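BvnE (Penicillium brevicompactum, PDB 6U9I) catalyses a stereoselective semipinacol rearrangement in the biosynthesis of the fungal alkaloid brevianamide. Local coordinates at residues Glu16-Ser21 / Val90-Arg95; His23-Thr28 / Phe78-Met83; Cys45-Ala50 / Val132-Asp137; Met99-Tyr104 / Tyr116-Thr121. All blocks are in the same frame, centred on the assembly; numbering follows the deposited sequence. Where two conformers were deposited one is given.

Contact 1: Glu16-Ser21 / Val90-Arg95; sequences EQLIVS and VDERLR
Leu18 and Ile19, neighbours on helix 14-31, share the two methyls of Val90. They join the long N-terminal helix to strand 89-91 of a curved sheet, an arrangement consistent with an NTF2-like alpha+beta fold. Leu18 CD1 lies 3.8 Å from Val90 CG1 and 3.9 Å from Glu92 CA, while its CD2 turns to Arg95 CA at 4.1 Å. Ile19 comes in at about a right angle and sets CG1 3.6 Å from Val90 CG2. Val90 places CG1 anti to its own N (chi1 -177°), which divides its branches between the two helix residues. With an alanine in place of Leu18, a gap would probably open beside Val90 CG1 and the turn at Glu92-Arg95 would lose part of its apolar cover. Behind this layer, Phe122 also packs on Leu18. The turn itself is an Asx motif: Leu94 N donates to Asp91 OD1 at 3.3 Å from above the carboxylate plane. Asp91 OD2 accepts from Val90 N of the second subunit and forms a salt bridge with Arg15 of that subunit. Arg95 forms a salt bridge with Glu124 through NH1, and its NH2 makes weak hydrogen bonds to Glu92 O (3.1 Å) and Arg93 O (3.2 Å).

Contact 2: His23-Thr28 / Phe78-Met83; sequences HRWLST and FNLALM
Leu26 and Leu80 meet at the centre of this contact, where helix 14-31 packs on the sheet, probably on its concave side, and runs nearly antiparallel to strand 78-82. The two short axes are 8.4 Å apart at an angle of 161°. Aliphatic packing comes first: Leu26 CD2 sits 3.9 Å from Leu80 CG, the side chains crossing at about a right angle. Leu80 holds CG anti to its backbone nitrogen (chi1 -177°), and its CD2 branch reaches both Leu26 CD2, at 4.0 Å, and the indole of Trp25.

The aromatic groups add two oblique contacts. Trp25 touches Leu80 CD2 with the far rim of its six-membered ring, through CZ3 at 4.1 Å and CH2 at the same distance. Three residues before Leu26, His23 brings CE1 to 4.0 Å from Leu82 CD1. Leu101 of strand 96-107 lies against both Trp25 and Leu26, extending the apolar layer under the helix.

The polar bonds run within the helix or to other parts of the chain. Arg24 O accepts from Thr28 N at 2.9 Å and from Ser27 OG at 3.0 Å, both on the same face of its carbonyl plane. Leu80 N is held by Asn30 OD1, while Asn79, Ala81 and Met83 have backbone bonds to strand 96-107. With no hydrogen bond crossing between helix and strand, the fit here rests on the shapes of leucine side chains and two aromatic rings and not on directional bonding.

Contact 3: Cys45-Ala50 / Val132-Asp137; sequences CVTRPA and VIEFAD
Val46 O accepts Val132 N at 3.1 Å and begins a ladder of backbone bonds between strands 45-50 and 129-136. Arg48 answers both ways, its N donating to Val132 O at 2.7 Å and its O receiving Glu134 N at 3.0 Å. Two residues on, Ala50 repeats this, with N to Glu134 O and Ala136 N to Ala50 O, each at 2.9 Å. This is the parallel pairing of an otherwise antiparallel curved sheet, with Thr47 beside Val132 on the face turned to helix 61-74. Thr47 keeps OG1 beside its backbone N (chi1 -70°), where it bonds Arg41 NH2 and, with OG1 2.8 Å from its oxygen, a water; in one of two Glu134 conformers that water donates to Glu134 OE2. In the same conformer Thr47 CG2 lies 3.4 Å from Glu134 OE1. A valine in place of Thr47 would probably leave Arg41 NH2 without this acceptor and break the water link to Glu134. On the other face, Arg48, in one of its conformers, pairs NE with Asp131, and Val46 CG2 covers one face of its guanidinium. Phe135 lays a ring face over Ala50 C and brings CD2 to 3.7 Å from Ala50 CB.

Contact 4: Met99-Tyr104 / Tyr116-Thr121; sequences MHLASY and YMVVLT
Ser103 OG and Tyr116 OH share a short hydrogen bond of 2.6 Å in which either may be the donor. The serine lies near the plane of the phenol ring, at its edge, with OG between its own N and carbonyl carbon (chi1 65°). Both hydroxyls have further partners: Tyr112 OH for the tyrosine and Asn114 N for the serine. Next come the backbone bonds of two antiparallel hydrogen-bonded pairs. Met99 N reaches Val118 O at 2.9 Å, and Val118 N returns to Met99 O at 2.9 Å. Leu101 N meets Tyr116 O at 2.8 Å, almost straight at 174°, and Tyr116 N donates to Leu101 O.

Between them, His100 and Met117 form the non-hydrogen-bonded pair, and their side chains meet on the opposite face of the sheet from Tyr116. Met117 bends so that CE lies 3.9 Å from the centroid of the His100 ring, 24° off its normal, a CH-pi contact. The same ring presents its edge to Tyr116 O, with CD2 3.3 Å away, while NE2 bonds Glu115, so its rotation is held from several sides. Met117 of the second subunit packs on this Met117.

On the Tyr116 face the packing is apolar. Met99 CE touches Leu120 CD1 at 3.7 Å, and Leu101 CD1 meets Val118 CG2, the two side chains crossing at a slant. Trp25 of helix 14-31 covers Met99, Leu101 and Leu120. The arrangement is the long, strongly twisted beta hairpin 96-107/110-122 at the heart of a curved sheet, consistent with the cone-shaped NTF2-like fold.

All four contacts reach one curved mixed sheet. Contacts 1 and 2 lay successive parts of helix 14-31 on it, their centres 16 Å apart. Contact 4 is the central hairpin, 9 Å by centres from both contact 2 and contact 3: strand 78-82 flanks it through bonds such as Met83 N to His100 O, strand 129-136 through Phe135 O to Met117 N. Along the chain, contact 2 closes within the span of contact 1, contact 4 within that of contact 3, and contacts 1 and 3 interleave, so the N-terminal and C-terminal parts are woven together. Contacts 1, 3 and 4 also touch the second subunit, so sheet formation and dimer assembly draw on the same strands.

Contact 1: Glu16-Ser21 / Val90-Arg95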
loop_
_atom_site.group_PDB
_atom_site.type_symbol
_atom_site.label_atom_id
_atom_site.label_comp_id
_atom_site.label_asym_id
_atom_site.label_seq_id
_atom_site.Cartn_x
_atom_site.Cartn_y
_atom_site.Cartn_z
ATOM N N GLU A 16 6.029 11.375 17.019
ATOM C CA GLU A 16 6.972 10.410 17.570
ATOM C C GLU A 16 6.243 9.282 18.291
ATOM O O GLU A 16 6.640 8.117 18.186
ATOM C CB GLU A 16 7.975 11.113 18.491
ATOM C CG GLU A 16 8.838 12.168 17.778
ATOM C CD GLU A 16 8.084 13.460 17.452
ATOM O OE1 GLU A 16 6.934 13.621 17.915
ATOM O OE2 GLU A 16 8.642 14.315 16.727
ATOM N N GLN A 17 5.154 9.605 18.997
ATOM C CA GLN A 17 4.357 8.569 19.648
ATOM C C GLN A 17 3.804 7.571 18.634
ATOM O O GLN A 17 3.793 6.363 18.891
ATOM C CB GLN A 17 3.207 9.199 20.429
ATOM C CG GLN A 17 2.188 8.177 20.948
ATOM C CD GLN A 17 2.741 7.300 22.060
ATOM O OE1 GLN A 17 2.613 7.631 23.236
ATOM N NE2 GLN A 17 3.351 6.172 21.693
ATOM N N LEU A 18 3.322 8.061 17.485
ATOM C CA LEU A 18 2.770 7.151 16.482
ATOM C C LEU A 18 3.865 6.277 15.878
ATOM O O LEU A 18 3.646 5.089 15.607
ATOM C CB LEU A 18 2.030 7.947 15.402
ATOM C CG LEU A 18 0.719 8.608 15.869
ATOM C CD1 LEU A 18 0.278 9.713 14.911
ATOM C CD2 LEU A 18 -0.402 7.557 16.021
ATOM N N ILE A 19 5.063 6.839 15.694
ATOM C CA ILE A 19 6.174 6.043 15.184
ATOM C C ILE A 19 6.579 4.976 16.194
ATOM O O ILE A 19 6.828 3.824 15.828
ATOM C CB ILE A 19 7.352 6.964 14.804
ATOM C CG1 ILE A 19 6.973 7.791 13.574
ATOM C CG2 ILE A 19 8.635 6.143 14.576
ATOM C CD1 ILE A 19 8.018 8.800 13.126
ATOM N N VAL A 20 6.625 5.333 17.486
ATOM C CA VAL A 20 6.921 4.351 18.527
ATOM C C VAL A 20 5.884 3.233 18.534
ATOM O O VAL A 20 6.230 2.050 18.633
ATOM C CB VAL A 20 7.022 5.045 19.901
ATOM C CG1 VAL A 20 6.915 4.030 21.022
ATOM C CG2 VAL A 20 8.332 5.831 19.994
ATOM N N SER A 21 4.595 3.576 18.420
ATOM C CA SER A 21 3.592 2.508 18.413
ATOM C C SER A 21 3.622 1.684 17.134
ATOM O O SER A 21 3.315 0.486 17.176
ATOM C CB SER A 21 2.182 3.055 18.652
ATOM O OG SER A 21 2.149 3.882 19.795
ATOM N N VAL A 90 3.538 9.137 8.394
ATOM C CA VAL A 90 2.718 9.413 9.576
ATOM C C VAL A 90 1.775 10.576 9.297
ATOM O O VAL A 90 2.230 11.686 8.987
ATOM C CB VAL A 90 3.582 9.720 10.808
ATOM C CG1 VAL A 90 2.683 9.933 12.037
ATOM C CG2 VAL A 90 4.559 8.591 11.055
ATOM N N ASP A 91 0.459 10.336 9.460
ATOM C CA ASP A 91 -0.553 11.395 9.439
ATOM C C ASP A 91 -1.005 11.600 10.881
ATOM O O ASP A 91 -1.852 10.855 11.380
ATOM C CB ASP A 91 -1.724 11.029 8.526
ATOM C CG ASP A 91 -2.742 12.177 8.359
ATOM O OD1 ASP A 91 -2.773 13.091 9.203
ATOM O OD2 ASP A 91 -3.530 12.160 7.383
ATOM N N GLU A 92 -0.432 12.615 11.547
ATOM C CA GLU A 92 -0.756 12.876 12.950
ATOM C C GLU A 92 -2.238 13.161 13.141
ATOM O O GLU A 92 -2.838 12.732 14.132
ATOM C CB GLU A 92 0.041 14.073 13.465
ATOM C CG GLU A 92 1.428 13.772 13.925
ATOM C CD GLU A 92 2.082 14.998 14.540
ATOM O OE1 GLU A 92 3.037 15.532 13.936
ATOM O OE2 GLU A 92 1.621 15.440 15.620
ATOM N N ARG A 93 -2.832 13.917 12.220
ATOM C CA ARG A 93 -4.229 14.313 12.377
ATOM C C ARG A 93 -5.156 13.102 12.378
ATOM O O ARG A 93 -6.092 13.026 13.185
ATOM C CB ARG A 93 -4.624 15.284 11.267
ATOM C CG ARG A 93 -6.093 15.684 11.328
ATOM C CD ARG A 93 -6.390 16.910 10.481
ATOM N NE ARG A 93 -7.827 17.185 10.471
ATOM C CZ ARG A 93 -8.418 18.097 11.237
ATOM N NH1 ARG A 93 -9.733 18.271 11.167
ATOM N NH2 ARG A 93 -7.695 18.838 12.068
ATOM N N LEU A 94 -4.914 12.148 11.485
ATOM C CA LEU A 94 -5.733 10.952 11.374
ATOM C C LEU A 94 -5.252 9.802 12.254
ATOM O O LEU A 94 -5.909 8.750 12.280
ATOM C CB LEU A 94 -5.788 10.495 9.914
ATOM C CG LEU A 94 -6.310 11.536 8.917
ATOM C CD1 LEU A 94 -6.487 10.921 7.545
ATOM C CD2 LEU A 94 -7.641 12.120 9.408
ATOM N N ARG A 95 -4.138 9.973 12.973
ATOM C CA ARG A 95 -3.548 8.907 13.791
ATOM C C ARG A 95 -3.221 7.681 12.945
ATOM O O ARG A 95 -3.391 6.541 13.387
ATOM C CB ARG A 95 -4.458 8.503 14.958
ATOM C CG ARG A 95 -4.247 9.277 16.242
ATOM C CD ARG A 95 -4.537 10.716 16.041
ATOM N NE ARG A 95 -4.700 11.453 17.287
ATOM C CZ ARG A 95 -4.992 12.745 17.312
ATOM N NH1 ARG A 95 -5.144 13.390 18.467
ATOM N NH2 ARG A 95 -5.111 13.393 16.164
#

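Contact 2: His23-Thr28 / Phe78-Met83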
loop_
_atom_site.group_PDB
_atom_site.type_symbol
_atom_site.label_atom_id
_atom_site.label_comp_id
_atom_site.label_asym_id
_atom_site.label_seq_id
_atom_site.Cartn_x
_atom_site.Cartn_y
_atom_site.Cartn_z
ATOM N N HIS A 23 6.416 1.011 15.450
ATOM C CA HIS A 23 7.538 0.099 15.628
ATOM C C HIS A 23 7.235 -0.959 16.674
ATOM O O HIS A 23 7.711 -2.094 16.557
ATOM C CB HIS A 23 8.804 0.881 15.980
ATOM C CG HIS A 23 9.460 1.508 14.786
ATOM N ND1 HIS A 23 9.970 0.763 13.743
ATOM C CD2 HIS A 23 9.668 2.806 14.458
ATOM C CE1 HIS A 23 10.468 1.577 12.827
ATOM N NE2 HIS A 23 10.297 2.821 13.236
ATOM N N ARG A 24 6.431 -0.625 17.688
ATOM C CA ARG A 24 6.023 -1.652 18.637
ATOM C C ARG A 24 5.188 -2.718 17.954
ATOM O O ARG A 24 5.325 -3.913 18.248
ATOM C CB ARG A 24 5.259 -1.034 19.809
ATOM C CG ARG A 24 4.838 -2.066 20.861
ATOM C CD ARG A 24 4.073 -1.398 21.986
ATOM N NE ARG A 24 2.889 -0.721 21.461
ATOM C CZ ARG A 24 2.064 0.020 22.195
ATOM N NH1 ARG A 24 1.018 0.603 21.626
ATOM N NH2 ARG A 24 2.290 0.175 23.497
ATOM N N TRP A 25 4.302 -2.302 17.037
ATOM C CA TRP A 25 3.512 -3.275 16.292
ATOM C C TRP A 25 4.415 -4.217 15.501
ATOM O O TRP A 25 4.197 -5.433 15.489
ATOM C CB TRP A 25 2.529 -2.547 15.370
ATOM C CG TRP A 25 1.648 -3.467 14.590
ATOM C CD1 TRP A 25 0.532 -4.110 15.044
ATOM C CD2 TRP A 25 1.804 -3.851 13.212
ATOM N NE1 TRP A 25 -0.021 -4.871 14.035
ATOM C CE2 TRP A 25 0.743 -4.729 12.903
ATOM C CE3 TRP A 25 2.736 -3.536 12.209
ATOM C CZ2 TRP A 25 0.589 -5.301 11.637
ATOM C CZ3 TRP A 25 2.577 -4.111 10.946
ATOM C CH2 TRP A 25 1.512 -4.977 10.676
ATOM N N LEU A 26 5.445 -3.676 14.845
ATOM C CA LEU A 26 6.380 -4.529 14.121
ATOM C C LEU A 26 7.107 -5.480 15.067
ATOM O O LEU A 26 7.289 -6.662 14.752
ATOM C CB LEU A 26 7.405 -3.674 13.373
ATOM C CG LEU A 26 7.026 -2.991 12.054
ATOM C CD1 LEU A 26 8.273 -2.334 11.474
ATOM C CD2 LEU A 26 6.438 -3.970 11.040
ATOM N N SER A 27 7.551 -4.977 16.223
ATOM C CA SER A 27 8.368 -5.816 17.096
ATOM C C SER A 27 7.540 -6.934 17.709
ATOM O O SER A 27 8.030 -8.059 17.861
ATOM C CB SER A 27 9.033 -4.969 18.183
ATOM O OG SER A 27 8.083 -4.597 19.160
ATOM N N THR A 28 6.270 -6.658 18.042
ATOM C CA THR A 28 5.438 -7.729 18.581
ATOM C C THR A 28 5.054 -8.722 17.493
ATOM O O THR A 28 4.885 -9.913 17.774
ATOM C CB THR A 28 4.195 -7.164 19.286
ATOM O OG1 THR A 28 3.422 -6.363 18.386
ATOM C CG2 THR A 28 4.602 -6.303 20.480
ATOM N N PHE A 78 10.116 -16.292 11.308
ATOM C CA PHE A 78 9.334 -15.195 10.751
ATOM C C PHE A 78 10.042 -13.866 10.962
ATOM O O PHE A 78 10.591 -13.596 12.036
ATOM C CB PHE A 78 7.961 -15.156 11.415
ATOM C CG PHE A 78 7.085 -14.011 10.963
ATOM C CD1 PHE A 78 6.409 -14.071 9.751
ATOM C CD2 PHE A 78 6.919 -12.886 11.765
ATOM C CE1 PHE A 78 5.586 -13.018 9.338
ATOM C CE2 PHE A 78 6.097 -11.833 11.363
ATOM C CZ PHE A 78 5.435 -11.903 10.147
ATOM N N ASN A 79 10.010 -13.019 9.937
ATOM C CA ASN A 79 10.484 -11.653 10.087
ATOM C C ASN A 79 9.594 -10.725 9.280
ATOM O O ASN A 79 9.254 -11.023 8.133
ATOM C CB ASN A 79 11.934 -11.484 9.638
ATOM C CG ASN A 79 12.426 -10.053 9.820
ATOM O OD1 ASN A 79 12.675 -9.601 10.943
ATOM N ND2 ASN A 79 12.534 -9.325 8.723
ATOM N N LEU A 80 9.213 -9.610 9.895
ATOM C CA LEU A 80 8.448 -8.555 9.239
ATOM C C LEU A 80 9.217 -7.259 9.436
ATOM O O LEU A 80 9.613 -6.943 10.561
ATOM C CB LEU A 80 7.037 -8.454 9.831
ATOM C CG LEU A 80 6.077 -7.441 9.213
ATOM C CD1 LEU A 80 5.792 -7.798 7.768
ATOM C CD2 LEU A 80 4.775 -7.407 10.021
ATOM N N ALA A 81 9.445 -6.520 8.352
ATOM C CA ALA A 81 10.329 -5.369 8.449
ATOM C C ALA A 81 10.003 -4.378 7.351
ATOM O O ALA A 81 9.451 -4.736 6.309
ATOM C CB ALA A 81 11.802 -5.793 8.356
ATOM N N LEU A 82 10.378 -3.123 7.587
ATOM C CA LEU A 82 10.288 -2.133 6.522
ATOM C C LEU A 82 11.075 -2.609 5.304
ATOM O O LEU A 82 12.149 -3.209 5.437
ATOM C CB LEU A 82 10.818 -0.779 7.009
ATOM C CG LEU A 82 9.819 -0.018 7.893
ATOM C CD1 LEU A 82 10.532 0.943 8.834
ATOM C CD2 LEU A 82 8.791 0.725 7.033
ATOM N N MET A 83 10.503 -2.376 4.112
ATOM C CA MET A 83 11.192 -2.661 2.859
ATOM C C MET A 83 12.519 -1.910 2.834
ATOM O O MET A 83 12.670 -0.886 3.502
ATOM C CB MET A 83 10.333 -2.244 1.661
ATOM C CG MET A 83 9.153 -3.196 1.394
ATOM S SD MET A 83 9.696 -4.685 0.544
ATOM C CE MET A 83 9.986 -4.064 -1.131
#

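Contact 3: Cys45-Ala50 / Val132-Asp137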
loop_
_atom_site.group_PDB
_atom_site.type_symbol
_atom_site.label_atom_id
_atom_site.label_comp_id
_atom_site.label_asym_id
_atom_site.label_seq_id
_atom_site.Cartn_x
_atom_site.Cartn_y
_atom_site.Cartn_z
ATOM N N CYS A 45 -10.834 -3.450 17.364
ATOM C CA CYS A 45 -9.876 -3.465 16.261
ATOM C C CYS A 45 -10.111 -4.630 15.301
ATOM O O CYS A 45 -10.330 -5.768 15.720
ATOM C CB CYS A 45 -8.460 -3.541 16.831
ATOM S SG CYS A 45 -7.175 -3.229 15.596
ATOM N N VAL A 46 -10.049 -4.351 13.994
ATOM C CA VAL A 46 -10.032 -5.427 13.009
ATOM C C VAL A 46 -8.807 -5.276 12.117
ATOM O O VAL A 46 -8.283 -4.177 11.928
ATOM C CB VAL A 46 -11.307 -5.489 12.141
ATOM C CG1 VAL A 46 -12.530 -5.802 13.006
ATOM C CG2 VAL A 46 -11.489 -4.203 11.383
ATOM N N THR A 47 -8.351 -6.404 11.587
ATOM C CA THR A 47 -7.361 -6.447 10.523
ATOM C C THR A 47 -8.107 -6.720 9.225
ATOM O O THR A 47 -8.881 -7.685 9.142
ATOM C CB THR A 47 -6.319 -7.536 10.795
ATOM O OG1 THR A 47 -5.500 -7.144 11.910
ATOM C CG2 THR A 47 -5.437 -7.761 9.570
ATOM N N ARG A 48 -7.910 -5.853 8.230
ATOM C CA ARG A 48 -8.655 -5.937 6.976
ATOM C C ARG A 48 -7.720 -6.349 5.852
ATOM O O ARG A 48 -6.934 -5.520 5.368
ATOM C CB ARG A 48 -9.319 -4.601 6.637
ATOM C CG ARG A 48 -9.980 -3.881 7.800
ATOM C CD ARG A 48 -10.393 -2.482 7.363
ATOM N NE ARG A 48 -11.115 -1.766 8.406
ATOM C CZ ARG A 48 -12.426 -1.836 8.588
ATOM N NH1 ARG A 48 -13.166 -2.596 7.790
ATOM N NH2 ARG A 48 -12.995 -1.147 9.569
ATOM N N PRO A 49 -7.765 -7.599 5.397
ATOM C CA PRO A 49 -6.956 -7.979 4.236
ATOM C C PRO A 49 -7.417 -7.245 2.987
ATOM O O PRO A 49 -8.607 -6.983 2.792
ATOM C CB PRO A 49 -7.180 -9.494 4.114
ATOM C CG PRO A 49 -7.737 -9.920 5.439
ATOM C CD PRO A 49 -8.504 -8.742 5.959
ATOM N N ALA A 50 -6.451 -6.897 2.148
ATOM C CA ALA A 50 -6.697 -6.246 0.871
ATOM C C ALA A 50 -5.659 -6.769 -0.102
ATOM O O ALA A 50 -4.631 -7.303 0.323
ATOM C CB ALA A 50 -6.612 -4.714 0.985
ATOM N N VAL A 132 -6.258 -2.002 11.093
ATOM C CA VAL A 132 -5.149 -2.318 10.190
ATOM C C VAL A 132 -5.719 -2.689 8.836
ATOM O O VAL A 132 -6.557 -3.592 8.750
ATOM C CB VAL A 132 -4.296 -3.494 10.693
ATOM C CG1 VAL A 132 -3.066 -3.631 9.824
ATOM C CG2 VAL A 132 -3.926 -3.306 12.107
ATOM N N ILE A 133 -5.237 -2.037 7.775
ATOM C CA ILE A 133 -5.421 -2.544 6.419
ATOM C C ILE A 133 -4.113 -3.175 5.997
ATOM O O ILE A 133 -3.064 -2.527 6.075
ATOM C CB ILE A 133 -5.791 -1.440 5.424
ATOM C CG1 ILE A 133 -7.064 -0.734 5.836
ATOM C CG2 ILE A 133 -5.890 -2.038 4.000
ATOM C CD1 ILE A 133 -7.297 0.496 5.004
ATOM N N GLU A 134 -4.165 -4.417 5.538
ATOM C CA GLU A 134 -2.974 -5.133 5.085
ATOM C C GLU A 134 -3.136 -5.424 3.597
ATOM O O GLU A 134 -3.782 -6.402 3.210
ATOM C CB GLU A 134 -2.757 -6.406 5.897
ATOM C CG GLU A 134 -2.354 -6.128 7.329
ATOM C CD GLU A 134 -2.244 -7.380 8.174
ATOM O OE1 GLU A 134 -2.686 -8.458 7.718
ATOM O OE2 GLU A 134 -1.717 -7.281 9.303
ATOM N N PHE A 135 -2.541 -4.573 2.761
ATOM C CA PHE A 135 -2.636 -4.707 1.307
ATOM C C PHE A 135 -1.459 -5.560 0.835
ATOM O O PHE A 135 -0.325 -5.079 0.766
ATOM C CB PHE A 135 -2.630 -3.322 0.661
ATOM C CG PHE A 135 -3.109 -3.300 -0.773
ATOM C CD1 PHE A 135 -2.332 -3.846 -1.789
ATOM C CD2 PHE A 135 -4.311 -2.688 -1.105
ATOM C CE1 PHE A 135 -2.761 -3.821 -3.121
ATOM C CE2 PHE A 135 -4.748 -2.655 -2.443
ATOM C CZ PHE A 135 -3.981 -3.228 -3.441
ATOM N N ALA A 136 -1.727 -6.820 0.504
ATOM C CA ALA A 136 -0.695 -7.798 0.187
ATOM C C ALA A 136 -0.405 -7.854 -1.311
ATOM O O ALA A 136 -1.180 -7.374 -2.146
ATOM C CB ALA A 136 -1.112 -9.193 0.676
ATOM N N ASP A 137 0.750 -8.440 -1.638
ATOM C CA ASP A 137 1.064 -8.919 -2.986
ATOM C C ASP A 137 0.139 -10.102 -3.261
ATOM O O ASP A 137 0.382 -11.218 -2.793
ATOM C CB ASP A 137 2.541 -9.308 -3.048
ATOM C CG ASP A 137 2.991 -9.833 -4.418
ATOM O OD1 ASP A 137 2.167 -10.238 -5.267
ATOM O OD2 ASP A 137 4.217 -9.870 -4.634
HETATM O O HOH W 1 -2.804 -7.922 11.728
#

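Contact 4: Met99-Tyr104 / Tyr116-Thr121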
loop_
_atom_site.group_PDB
_atom_site.type_symbol
_atom_site.label_atom_id
_atom_site.label_comp_id
_atom_site.label_asym_id
_atom_site.label_seq_id
_atom_site.Cartn_x
_atom_site.Cartn_y
_atom_site.Cartn_z
ATOM N N MET A 99 3.132 1.843 6.169
ATOM C CA MET A 99 4.444 1.208 6.059
ATOM C C MET A 99 4.472 0.221 4.906
ATOM O O MET A 99 3.578 -0.617 4.759
ATOM C CB MET A 99 4.838 0.491 7.351
ATOM C CG MET A 99 5.088 1.471 8.500
ATOM S SD MET A 99 5.703 0.675 9.982
ATOM C CE MET A 99 4.299 -0.333 10.436
ATOM N N HIS A 100 5.531 0.319 4.113
ATOM C CA HIS A 100 5.821 -0.619 3.040
ATOM C C HIS A 100 6.717 -1.704 3.627
ATOM O O HIS A 100 7.836 -1.415 4.051
ATOM C CB HIS A 100 6.509 0.139 1.907
ATOM C CG HIS A 100 6.631 -0.627 0.631
ATOM N ND1 HIS A 100 7.455 -0.211 -0.394
ATOM C CD2 HIS A 100 6.040 -1.770 0.203
ATOM C CE1 HIS A 100 7.368 -1.067 -1.400
ATOM N NE2 HIS A 100 6.516 -2.022 -1.064
ATOM N N LEU A 101 6.221 -2.944 3.677
ATOM C CA LEU A 101 6.833 -4.002 4.474
ATOM C C LEU A 101 7.168 -5.221 3.630
ATOM O O LEU A 101 6.493 -5.525 2.645
ATOM C CB LEU A 101 5.904 -4.467 5.609
ATOM C CG LEU A 101 5.429 -3.423 6.621
ATOM C CD1 LEU A 101 4.479 -4.058 7.644
ATOM C CD2 LEU A 101 6.596 -2.733 7.326
ATOM N N ALA A 102 8.199 -5.940 4.067
ATOM C CA ALA A 102 8.540 -7.256 3.547
ATOM C C ALA A 102 8.408 -8.281 4.663
ATOM O O ALA A 102 8.819 -8.025 5.802
ATOM C CB ALA A 102 9.976 -7.281 3.003
ATOM N N SER A 103 7.839 -9.438 4.339
ATOM C CA SER A 103 7.783 -10.547 5.280
ATOM C C SER A 103 8.686 -11.675 4.799
ATOM O O SER A 103 8.920 -11.845 3.599
ATOM C CB SER A 103 6.348 -11.064 5.464
ATOM O OG SER A 103 5.862 -11.625 4.260
ATOM N N TYR A 104 9.207 -12.435 5.755
ATOM C CA TYR A 104 9.990 -13.624 5.466
ATOM C C TYR A 104 9.619 -14.690 6.479
ATOM O O TYR A 104 9.472 -14.398 7.670
ATOM C CB TYR A 104 11.500 -13.323 5.523
ATOM C CG TYR A 104 12.389 -14.553 5.506
ATOM C CD1 TYR A 104 12.629 -15.287 6.668
ATOM C CD2 TYR A 104 12.999 -14.977 4.331
ATOM C CE1 TYR A 104 13.436 -16.415 6.655
ATOM C CE2 TYR A 104 13.815 -16.098 4.315
ATOM C CZ TYR A 104 14.029 -16.812 5.480
ATOM O OH TYR A 104 14.838 -17.932 5.470
ATOM N N TYR A 116 3.943 -6.009 1.438
ATOM C CA TYR A 116 2.669 -5.404 1.808
ATOM C C TYR A 116 2.789 -3.895 1.881
ATOM O O TYR A 116 3.857 -3.352 2.175
ATOM C CB TYR A 116 2.151 -5.869 3.176
ATOM C CG TYR A 116 2.426 -7.305 3.509
ATOM C CD1 TYR A 116 3.700 -7.704 3.910
ATOM C CD2 TYR A 116 1.422 -8.262 3.443
ATOM C CE1 TYR A 116 3.965 -9.004 4.219
ATOM C CE2 TYR A 116 1.689 -9.591 3.753
ATOM C CZ TYR A 116 2.957 -9.947 4.141
ATOM O OH TYR A 116 3.261 -11.258 4.468
ATOM N N MET A 117 1.659 -3.229 1.669
ATOM C CA MET A 117 1.455 -1.859 2.119
ATOM C C MET A 117 0.422 -1.912 3.236
ATOM O O MET A 117 -0.718 -2.340 3.013
ATOM C CB MET A 117 0.992 -0.957 0.971
ATOM C CG MET A 117 1.144 0.532 1.231
ATOM S SD MET A 117 2.870 1.084 1.279
ATOM C CE MET A 117 3.409 0.773 -0.395
ATOM N N VAL A 118 0.814 -1.491 4.437
ATOM C CA VAL A 118 -0.030 -1.572 5.624
ATOM C C VAL A 118 -0.419 -0.165 6.058
ATOM O O VAL A 118 0.402 0.758 6.019
ATOM C CB VAL A 118 0.710 -2.335 6.746
ATOM C CG1 VAL A 118 0.062 -2.117 8.101
ATOM C CG2 VAL A 118 0.776 -3.824 6.398
ATOM N N VAL A 119 -1.683 0.005 6.458
ATOM C CA VAL A 119 -2.170 1.258 7.029
ATOM C C VAL A 119 -2.639 0.950 8.446
ATOM O O VAL A 119 -3.645 0.253 8.632
ATOM C CB VAL A 119 -3.308 1.878 6.211
ATOM C CG1 VAL A 119 -3.749 3.205 6.853
ATOM C CG2 VAL A 119 -2.893 2.062 4.745
ATOM N N LEU A 120 -1.885 1.424 9.438
ATOM C CA LEU A 120 -2.267 1.329 10.841
ATOM C C LEU A 120 -3.030 2.589 11.230
ATOM O O LEU A 120 -2.593 3.702 10.922
ATOM C CB LEU A 120 -1.033 1.179 11.733
ATOM C CG LEU A 120 -0.030 0.067 11.406
ATOM C CD1 LEU A 120 1.157 0.113 12.365
ATOM C CD2 LEU A 120 -0.707 -1.268 11.514
ATOM N N THR A 121 -4.164 2.425 11.906
ATOM C CA THR A 121 -4.838 3.548 12.551
ATOM C C THR A 121 -4.807 3.315 14.054
ATOM O O THR A 121 -5.118 2.212 14.518
ATOM C CB THR A 121 -6.296 3.694 12.089
ATOM O OG1 THR A 121 -6.342 3.725 10.657
ATOM C CG2 THR A 121 -6.884 4.999 12.634
#